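Local coordinates for hydrogenase expression/formation protein HypE (Desulfovibrio vulgaris subsp. vulgaris, PDB 2Z1U) that binds ATP and magnesium ions and, as a HypE-family protein, probably serves in the maturation of hydrogenases, at residues T59-G67 with H177-R185; Q186-V194 with R251-L261. All blocks are in the same frame, centred on the assembly; numbering follows the deposited sequence.

Contact 1. Residues T59-G67 with H177-R185; sequences TVDPIFFPG and HGLTILSQR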
loop_
_atom_site.group_PDB
_atom_site.type_symbol
_atom_site.label_atom_id
_atom_site.label_comp_id
_atom_site.label_asym_id
_atom_site.label_seq_id
_atom_site.Cartn_x
_atom_site.Cartn_y
_atom_site.Cartn_z
ATOM N N THR A 59 2.342 -6.705 10.128
ATOM C CA THR A 59 3.662 -7.185 10.547
ATOM C C THR A 59 3.510 -8.204 11.684
ATOM O O THR A 59 4.457 -8.461 12.424
ATOM C CB THR A 59 4.573 -6.013 11.035
ATOM O OG1 THR A 59 3.901 -5.306 12.076
ATOM C CG2 THR A 59 4.889 -5.028 9.905
ATOM N N VAL A 60 2.323 -8.788 11.803
ATOM C CA VAL A 60 1.988 -9.640 12.961
ATOM C C VAL A 60 2.953 -10.828 13.098
ATOM O O VAL A 60 3.354 -11.466 12.109
ATOM C CB VAL A 60 0.504 -10.109 12.929
ATOM C CG1 VAL A 60 0.265 -11.071 11.780
ATOM C CG2 VAL A 60 0.059 -10.736 14.275
ATOM N N ASP A 61 3.349 -11.077 14.335
ATOM C CA ASP A 61 4.191 -12.203 14.676
ATOM C C ASP A 61 3.558 -12.867 15.882
ATOM O O ASP A 61 3.434 -12.222 16.928
ATOM C CB ASP A 61 5.607 -11.717 14.989
ATOM C CG ASP A 61 6.542 -12.846 15.387
ATOM O OD1 ASP A 61 7.331 -12.632 16.331
ATOM O OD2 ASP A 61 6.481 -13.938 14.779
ATOM N N PRO A 62 3.151 -14.154 15.761
ATOM C CA PRO A 62 3.296 -15.064 14.620
ATOM C C PRO A 62 2.302 -14.798 13.481
ATOM O O PRO A 62 1.345 -14.039 13.652
ATOM C CB PRO A 62 3.027 -16.440 15.240
ATOM C CG PRO A 62 2.077 -16.160 16.346
ATOM C CD PRO A 62 2.470 -14.813 16.897
ATOM N N ILE A 63 2.539 -15.440 12.341
ATOM C CA ILE A 63 1.737 -15.236 11.138
ATOM C C ILE A 63 0.372 -15.874 11.306
ATOM O O ILE A 63 -0.627 -15.326 10.834
ATOM C CB ILE A 63 2.438 -15.834 9.881
ATOM C CG1 ILE A 63 3.743 -15.095 9.591
ATOM C CG2 ILE A 63 1.514 -15.830 8.669
ATOM C CD1 ILE A 63 4.448 -15.582 8.317
ATOM N N PHE A 64 0.352 -17.032 11.969
ATOM C CA PHE A 64 -0.874 -17.782 12.258
ATOM C C PHE A 64 -1.136 -17.815 13.766
ATOM O O PHE A 64 -0.212 -18.009 14.564
ATOM C CB PHE A 64 -0.799 -19.215 11.684
ATOM C CG PHE A 64 -0.603 -19.263 10.172
ATOM C CD1 PHE A 64 -1.677 -19.069 9.304
ATOM C CD2 PHE A 64 0.657 -19.497 9.625
ATOM C CE1 PHE A 64 -1.502 -19.076 7.911
ATOM C CE2 PHE A 64 0.846 -19.518 8.232
ATOM C CZ PHE A 64 -0.239 -19.305 7.375
ATOM N N PHE A 65 -2.401 -17.620 14.143
ATOM C CA PHE A 65 -2.838 -17.587 15.555
ATOM C C PHE A 65 -4.307 -18.019 15.623
ATOM O O PHE A 65 -4.978 -18.020 14.599
ATOM C CB PHE A 65 -2.644 -16.179 16.157
ATOM C CG PHE A 65 -2.958 -15.050 15.199
ATOM C CD1 PHE A 65 -4.245 -14.520 15.124
ATOM C CD2 PHE A 65 -1.968 -14.522 14.366
ATOM C CE1 PHE A 65 -4.538 -13.476 14.237
ATOM C CE2 PHE A 65 -2.256 -13.490 13.470
ATOM C CZ PHE A 65 -3.547 -12.966 13.408
ATOM N N PRO A 66 -4.801 -18.446 16.807
ATOM C CA PRO A 66 -6.233 -18.725 16.920
ATOM C C PRO A 66 -7.092 -17.556 16.429
ATOM O O PRO A 66 -6.899 -16.420 16.872
ATOM C CB PRO A 66 -6.418 -18.941 18.423
ATOM C CG PRO A 66 -5.121 -19.532 18.848
ATOM C CD PRO A 66 -4.094 -18.765 18.061
ATOM N N GLY A 67 -8.003 -17.836 15.498
ATOM C CA GLY A 67 -8.972 -16.845 15.029
ATOM C C GLY A 67 -8.543 -16.000 13.844
ATOM O O GLY A 67 -9.330 -15.193 13.343
ATOM N N HIS A 177 -7.614 -9.895 20.710
ATOM C CA HIS A 177 -6.551 -10.033 19.725
ATOM C C HIS A 177 -5.153 -9.907 20.344
ATOM O O HIS A 177 -4.301 -10.785 20.150
ATOM C CB HIS A 177 -6.674 -9.000 18.610
ATOM C CG HIS A 177 -5.588 -9.113 17.587
ATOM N ND1 HIS A 177 -5.627 -10.035 16.565
ATOM C CD2 HIS A 177 -4.423 -8.443 17.442
ATOM C CE1 HIS A 177 -4.540 -9.919 15.821
ATOM N NE2 HIS A 177 -3.788 -8.963 16.336
ATOM N N GLY A 178 -4.919 -8.803 21.050
ATOM C CA GLY A 178 -3.623 -8.545 21.679
ATOM C C GLY A 178 -3.179 -9.674 22.593
ATOM O O GLY A 178 -2.027 -10.099 22.537
ATOM N N LEU A 179 -4.087 -10.159 23.437
ATOM C CA LEU A 179 -3.782 -11.265 24.336
ATOM C C LEU A 179 -3.401 -12.524 23.566
ATOM O O LEU A 179 -2.420 -13.175 23.901
ATOM C CB LEU A 179 -4.961 -11.570 25.269
ATOM C CG LEU A 179 -4.715 -12.085 26.687
ATOM C CD1 LEU A 179 -5.858 -12.980 27.146
ATOM C CD2 LEU A 179 -3.373 -12.788 26.891
ATOM N N THR A 180 -4.162 -12.868 22.531
ATOM C CA THR A 180 -3.882 -14.123 21.825
ATOM C C THR A 180 -2.558 -14.158 21.099
ATOM O O THR A 180 -1.890 -15.185 21.145
ATOM C CB THR A 180 -5.086 -14.737 21.019
ATOM O OG1 THR A 180 -4.680 -15.112 19.692
ATOM C CG2 THR A 180 -6.242 -13.810 20.970
ATOM N N ILE A 181 -2.147 -13.055 20.467
ATOM C CA ILE A 181 -0.846 -13.073 19.794
ATOM C C ILE A 181 0.308 -13.102 20.825
ATOM O O ILE A 181 1.270 -13.846 20.646
ATOM C CB ILE A 181 -0.661 -11.978 18.670
ATOM C CG1 ILE A 181 -0.079 -10.695 19.225
ATOM C CG2 ILE A 181 -1.901 -11.758 17.796
ATOM C CD1 ILE A 181 1.363 -10.595 18.866
ATOM N N LEU A 182 0.177 -12.333 21.913
ATOM C CA LEU A 182 1.185 -12.267 22.975
ATOM C C LEU A 182 1.331 -13.581 23.739
ATOM O O LEU A 182 2.438 -13.945 24.139
ATOM C CB LEU A 182 0.880 -11.121 23.949
ATOM C CG LEU A 182 1.613 -9.765 23.847
ATOM C CD1 LEU A 182 2.419 -9.554 22.569
ATOM C CD2 LEU A 182 0.660 -8.583 24.096
ATOM N N SER A 183 0.215 -14.284 23.936
ATOM C CA SER A 183 0.245 -15.608 24.547
ATOM C C SER A 183 0.711 -16.702 23.573
ATOM O O SER A 183 1.436 -17.610 23.979
ATOM C CB SER A 183 -1.095 -15.959 25.207
ATOM O OG SER A 183 -2.135 -16.043 24.260
ATOM N N GLN A 184 0.317 -16.609 22.300
ATOM C CA GLN A 184 0.855 -17.499 21.256
ATOM C C GLN A 184 2.375 -17.425 21.206
ATOM O O GLN A 184 3.060 -18.454 21.169
ATOM C CB GLN A 184 0.305 -17.147 19.868
ATOM C CG GLN A 184 -0.993 -17.835 19.507
ATOM C CD GLN A 184 -0.846 -19.343 19.347
ATOM O OE1 GLN A 184 -0.048 -19.824 18.540
ATOM N NE2 GLN A 184 -1.627 -20.092 20.112
ATOM N N ARG A 185 2.885 -16.194 21.228
ATOM C CA ARG A 185 4.311 -15.915 21.073
ATOM C C ARG A 185 5.148 -16.465 22.230
ATOM O O ARG A 185 6.372 -16.570 22.117
ATOM C CB ARG A 185 4.529 -14.408 20.907
ATOM C CG ARG A 185 5.695 -14.038 20.013
ATOM C CD ARG A 185 5.396 -12.769 19.244
ATOM N NE ARG A 185 5.505 -11.569 20.065
ATOM C CZ ARG A 185 5.050 -10.368 19.714
ATOM N NH1 ARG A 185 4.427 -10.188 18.555
ATOM N NH2 ARG A 185 5.216 -9.343 20.538
#
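The ring of Phe65 reaches from the short strand 64-65 onto the flank of helix 176-184, where Ile181 and His177 receive it. Ile181 CG2 sits over the centre of one face of the phenyl ring, 4.3 Å from Phe65 CG, while the edge of the His177 imidazole turns toward the ring in an offset edge-to-face pair with planes at 86°. The same Ile181 methyl also lies over one face of the imidazole, near its rim, and touches Val60 CG2 at 4.2 Å, so one branch fills the angle between two rings and a valine. This is the tightly packed, buried part. Thr180 OG1 is buried beside it with no hydrogen-bond partner, 3.8 Å from Pro66 O.

Toward solvent the contact is looser and more polar. Gln184, bent at its second torsion (chi2 -67°), brings its CG and amide up against the ring of Pro66 from the opposite direction, with NE2 3.5 Å from Pro66 CD, and its CB meets the ring of Pro62, which follows a cis peptide bond. Arg185, bent at chi2 and chi3, brings NH1 to Asp61 O in a 2.8 Å hydrogen bond at 159°, the oxygen lying near the guanidinium plane. The Asp61 carboxylate makes no salt bridge: OD1 lies against Arg185 CD, 4.3 Å from Arg185 NE and well out of the guanidinium plane, where its charge probably still helps.

Both nitrogens of His177 are engaged beyond the contact, ND1 with Ser196 and NE2 with the carbonyl of Ile342, and Arg185 NH2 bonds to the carbonyl of Pro340 in the C-terminal tail. Val60 and His177 pack on Leu73 of helix 70-83, Phe64 turns to helix 104-121, and the 59-67 loop thereby sits between those N-terminal-domain helices and helix 176-184 of the C-terminal domain.

Contact 2. Residues Q186-V194 with R251-L261; sequences QGLNFAADV and RESVRNGCSFL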
loop_
_atom_site.group_PDB
_atom_site.type_symbol
_atom_site.label_atom_id
_atom_site.label_comp_id
_atom_site.label_asym_id
_atom_site.label_seq_id
_atom_site.Cartn_x
_atom_site.Cartn_y
_atom_site.Cartn_z
ATOM N N GLN A 186 4.482 -16.823 23.328
ATOM C CA GLN A 186 5.129 -17.427 24.494
ATOM C C GLN A 186 4.682 -18.876 24.706
ATOM O O GLN A 186 4.921 -19.456 25.770
ATOM C CB GLN A 186 4.833 -16.610 25.755
ATOM C CG GLN A 186 5.286 -15.160 25.687
ATOM C CD GLN A 186 5.044 -14.411 26.982
ATOM O OE1 GLN A 186 4.168 -14.773 27.774
ATOM N NE2 GLN A 186 5.825 -13.356 27.209
ATOM N N GLY A 187 4.022 -19.441 23.698
ATOM C CA GLY A 187 3.547 -20.825 23.731
ATOM C C GLY A 187 2.465 -21.127 24.755
ATOM O O GLY A 187 2.365 -22.257 25.235
ATOM N N LEU A 188 1.652 -20.124 25.082
ATOM C CA LEU A 188 0.599 -20.267 26.089
ATOM C C LEU A 188 -0.811 -20.197 25.507
ATOM O O LEU A 188 -1.131 -19.293 24.736
ATOM C CB LEU A 188 0.746 -19.204 27.186
ATOM C CG LEU A 188 1.901 -19.305 28.189
ATOM C CD1 LEU A 188 2.089 -17.976 28.907
ATOM C CD2 LEU A 188 1.701 -20.447 29.199
ATOM N N ASN A 189 -1.642 -21.167 25.887
ATOM C CA ASN A 189 -3.080 -21.141 25.617
ATOM C C ASN A 189 -3.835 -21.030 26.936
ATOM O O ASN A 189 -3.850 -21.978 27.724
ATOM C CB ASN A 189 -3.522 -22.402 24.862
ATOM C CG ASN A 189 -3.142 -22.376 23.386
ATOM O OD1 ASN A 189 -3.398 -21.398 22.674
ATOM N ND2 ASN A 189 -2.542 -23.467 22.916
ATOM N N PHE A 190 -4.442 -19.865 27.176
ATOM C CA PHE A 190 -5.159 -19.594 28.433
ATOM C C PHE A 190 -6.522 -20.275 28.494
ATOM O O PHE A 190 -6.877 -20.888 29.509
ATOM C CB PHE A 190 -5.320 -18.086 28.674
ATOM C CG PHE A 190 -4.106 -17.432 29.259
ATOM C CD1 PHE A 190 -3.164 -16.823 28.431
ATOM C CD2 PHE A 190 -3.901 -17.419 30.635
ATOM C CE1 PHE A 190 -2.033 -16.217 28.964
ATOM C CE2 PHE A 190 -2.772 -16.815 31.179
ATOM C CZ PHE A 190 -1.835 -16.210 30.337
ATOM N N ALA A 191 -7.280 -20.144 27.406
ATOM C CA ALA A 191 -8.585 -20.781 27.266
ATOM C C ALA A 191 -8.910 -20.942 25.788
ATOM O O ALA A 191 -8.295 -20.293 24.935
ATOM C CB ALA A 191 -9.671 -19.958 27.974
ATOM N N ALA A 192 -9.868 -21.813 25.484
ATOM C CA ALA A 192 -10.392 -21.928 24.126
ATOM C C ALA A 192 -11.049 -20.599 23.748
ATOM O O ALA A 192 -11.108 -20.218 22.570
ATOM C CB ALA A 192 -11.395 -23.065 24.046
ATOM N N ASP A 193 -11.491 -19.898 24.792
ATOM C CA ASP A 193 -12.229 -18.639 24.735
ATOM C C ASP A 193 -11.431 -17.461 24.169
ATOM O O ASP A 193 -12.004 -16.427 23.798
ATOM C CB ASP A 193 -12.697 -18.299 26.166
ATOM C CG ASP A 193 -13.961 -17.470 26.188
ATOM O OD1 ASP A 193 -14.718 -17.484 25.191
ATOM O OD2 ASP A 193 -14.204 -16.801 27.201
ATOM N N VAL A 194 -10.113 -17.622 24.093
ATOM C CA VAL A 194 -9.218 -16.517 23.775
ATOM C C VAL A 194 -8.636 -16.660 22.377
ATOM O O VAL A 194 -7.733 -17.468 22.142
ATOM C CB VAL A 194 -8.070 -16.385 24.815
ATOM C CG1 VAL A 194 -7.124 -15.241 24.446
ATOM C CG2 VAL A 194 -8.635 -16.184 26.229
ATOM N N ARG A 251 -13.715 -10.255 28.456
ATOM C CA ARG A 251 -14.032 -11.647 28.811
ATOM C C ARG A 251 -13.232 -12.042 30.038
ATOM O O ARG A 251 -12.074 -11.652 30.162
ATOM C CB ARG A 251 -13.669 -12.584 27.651
ATOM C CG ARG A 251 -14.523 -12.420 26.423
ATOM C CD ARG A 251 -13.954 -13.196 25.234
ATOM N NE ARG A 251 -15.041 -13.896 24.561
ATOM C CZ ARG A 251 -15.725 -13.426 23.523
ATOM N NH1 ARG A 251 -15.425 -12.247 22.978
ATOM N NH2 ARG A 251 -16.708 -14.161 23.017
ATOM N N GLU A 252 -13.853 -12.811 30.942
ATOM C CA GLU A 252 -13.184 -13.292 32.160
ATOM C C GLU A 252 -11.815 -13.903 31.848
ATOM O O GLU A 252 -10.824 -13.595 32.504
ATOM C CB GLU A 252 -14.077 -14.308 32.897
ATOM C CG GLU A 252 -13.668 -14.620 34.335
ATOM C CD GLU A 252 -14.539 -15.709 34.963
ATOM O OE1 GLU A 252 -15.503 -16.166 34.300
ATOM O OE2 GLU A 252 -14.261 -16.116 36.111
ATOM N N SER A 253 -11.781 -14.752 30.823
ATOM C CA SER A 253 -10.567 -15.423 30.365
ATOM C C SER A 253 -9.511 -14.443 29.846
ATOM O O SER A 253 -8.312 -14.683 29.995
ATOM C CB SER A 253 -10.928 -16.413 29.265
ATOM O OG SER A 253 -11.421 -15.704 28.135
ATOM N N VAL A 254 -9.965 -13.348 29.235
ATOM C CA VAL A 254 -9.068 -12.277 28.772
ATOM C C VAL A 254 -8.542 -11.461 29.970
ATOM O O VAL A 254 -7.341 -11.204 30.061
ATOM C CB VAL A 254 -9.747 -11.370 27.710
ATOM C CG1 VAL A 254 -8.913 -10.119 27.430
ATOM C CG2 VAL A 254 -9.997 -12.159 26.406
ATOM N N ARG A 255 -9.437 -11.078 30.885
ATOM C CA ARG A 255 -9.036 -10.408 32.133
ATOM C C ARG A 255 -7.973 -11.212 32.868
ATOM O O ARG A 255 -6.940 -10.663 33.268
ATOM C CB ARG A 255 -10.230 -10.182 33.070
ATOM C CG ARG A 255 -11.124 -9.026 32.676
ATOM C CD ARG A 255 -11.981 -8.507 33.830
ATOM N NE ARG A 255 -12.935 -7.496 33.361
ATOM C CZ ARG A 255 -12.642 -6.204 33.195
ATOM N NH1 ARG A 255 -11.421 -5.746 33.456
ATOM N NH2 ARG A 255 -13.575 -5.366 32.754
ATOM N N ASN A 256 -8.235 -12.509 33.032
ATOM C CA ASN A 256 -7.325 -13.419 33.728
ATOM C C ASN A 256 -5.993 -13.621 33.005
ATOM O O ASN A 256 -4.939 -13.682 33.642
ATOM C CB ASN A 256 -8.008 -14.761 34.005
ATOM C CG ASN A 256 -9.128 -14.645 35.025
ATOM O OD1 ASN A 256 -9.119 -13.756 35.889
ATOM N ND2 ASN A 256 -10.101 -15.554 34.940
ATOM N N GLY A 257 -6.041 -13.710 31.680
ATOM C CA GLY A 257 -4.833 -13.813 30.889
ATOM C C GLY A 257 -4.034 -12.525 30.934
ATOM O O GLY A 257 -2.801 -12.555 30.938
ATOM N N CYS A 258 -4.731 -11.390 30.967
ATOM C CA CYS A 258 -4.054 -10.090 30.983
ATOM C C CYS A 258 -3.349 -9.828 32.312
ATOM O O CYS A 258 -2.266 -9.250 32.333
ATOM C CB CYS A 258 -5.014 -8.945 30.664
ATOM S SG CYS A 258 -5.456 -8.819 28.915
ATOM N N SER A 259 -3.962 -10.251 33.412
ATOM C CA SER A 259 -3.376 -10.019 34.733
ATOM C C SER A 259 -2.197 -10.966 35.007
ATOM O O SER A 259 -1.236 -10.595 35.689
ATOM C CB SER A 259 -4.442 -10.040 35.842
ATOM O OG SER A 259 -5.104 -11.286 35.956
ATOM N N PHE A 260 -2.265 -12.169 34.438
ATOM C CA PHE A 260 -1.180 -13.152 34.506
ATOM C C PHE A 260 0.059 -12.702 33.723
ATOM O O PHE A 260 1.181 -13.068 34.073
ATOM C CB PHE A 260 -1.684 -14.513 34.002
ATOM C CG PHE A 260 -0.667 -15.625 34.075
ATOM C CD1 PHE A 260 -0.557 -16.412 35.219
ATOM C CD2 PHE A 260 0.159 -15.906 32.986
ATOM C CE1 PHE A 260 0.378 -17.449 35.289
ATOM C CE2 PHE A 260 1.091 -16.936 33.037
ATOM C CZ PHE A 260 1.204 -17.714 34.195
ATOM N N LEU A 261 -0.150 -11.911 32.670
ATOM C CA LEU A 261 0.940 -11.418 31.822
ATOM C C LEU A 261 1.299 -9.943 32.055
ATOM O O LEU A 261 2.140 -9.389 31.341
ATOM C CB LEU A 261 0.614 -11.644 30.335
ATOM C CG LEU A 261 0.548 -13.084 29.820
ATOM C CD1 LEU A 261 0.201 -13.097 28.341
ATOM C CD2 LEU A 261 1.857 -13.828 30.064
HETATM O O HOH W 1 -14.184 -16.054 29.595
#
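Phe190 lays the face of its ring flat on the backbone of a helix: Gly257 CA stands 3.7 Å from the ring centroid, 13° off the normal, a CH-pi contact over the middle of the ring. Gly257, with no side chain, presents bare backbone to the ring. With its CG anti to the carbonyl carbon (chi1 -81°), Phe190 extends from the loop toward helix 252-260, and its rim meets the last turn. Phe260 CD2 lies near the ring plane, 3.3 Å from Phe190 CZ; the two rings are inclined at 76°, in an oblique pairing. Leu261 CD1 approaches Phe190 CE1 at 3.9 Å, while its other methyl, CD2, meets Leu188 CD1 and the amide oxygen of Gln186.

At the other end of the helix the contact becomes polar. Ser253 OG donates to Asp193 OD2 over 3.1 Å, meeting this oxygen from above the carboxylate plane. A water accepts from Ser253 N, 3.0 Å away; its approach to Asp193 OD2 is implausibly short, which leaves that half of the bridge doubtful. The negative carboxylate near this helix start probably gains from the helix dipole. Arg251, at the N-cap position, adds a long salt bridge, Arg251 NE to Asp193 OD1 at 3.7 Å, and has weak, long ion pairs with Asp176 and Glu297. Beside this polar end, Val194 CG2 packs against Ser253 OG at 3.4 Å and, more loosely, against Val254 CG2.

Away from the annotated sites, this is loop-on-helix packing within the C-terminal domain: the loop that follows the Schellman motif at Gly187 and contains the type I turn 191-194 lies along helix 252-260.

In the fold
From the N terminus, the chain passes through 59-67, runs through the rest of the N-terminal domain into the C-terminal domain, and returns in helix 176-184, where contact 1 closes a loop of 109 intervening residues and joins the two domains. It continues directly into 186-194; contact 2 then closes a shorter loop of 56 residues at helix 252-260, inside the C-terminal domain. The loops follow in series, neither nested nor crossed. Their centres lie 12 Å apart, bridged by helix 176-184: Leu179 packs on Val194 and Val254, and Ser183 O probably accepts a hydrogen bond from Leu188 N. This helix thus stands between 59-67 and helix 252-260.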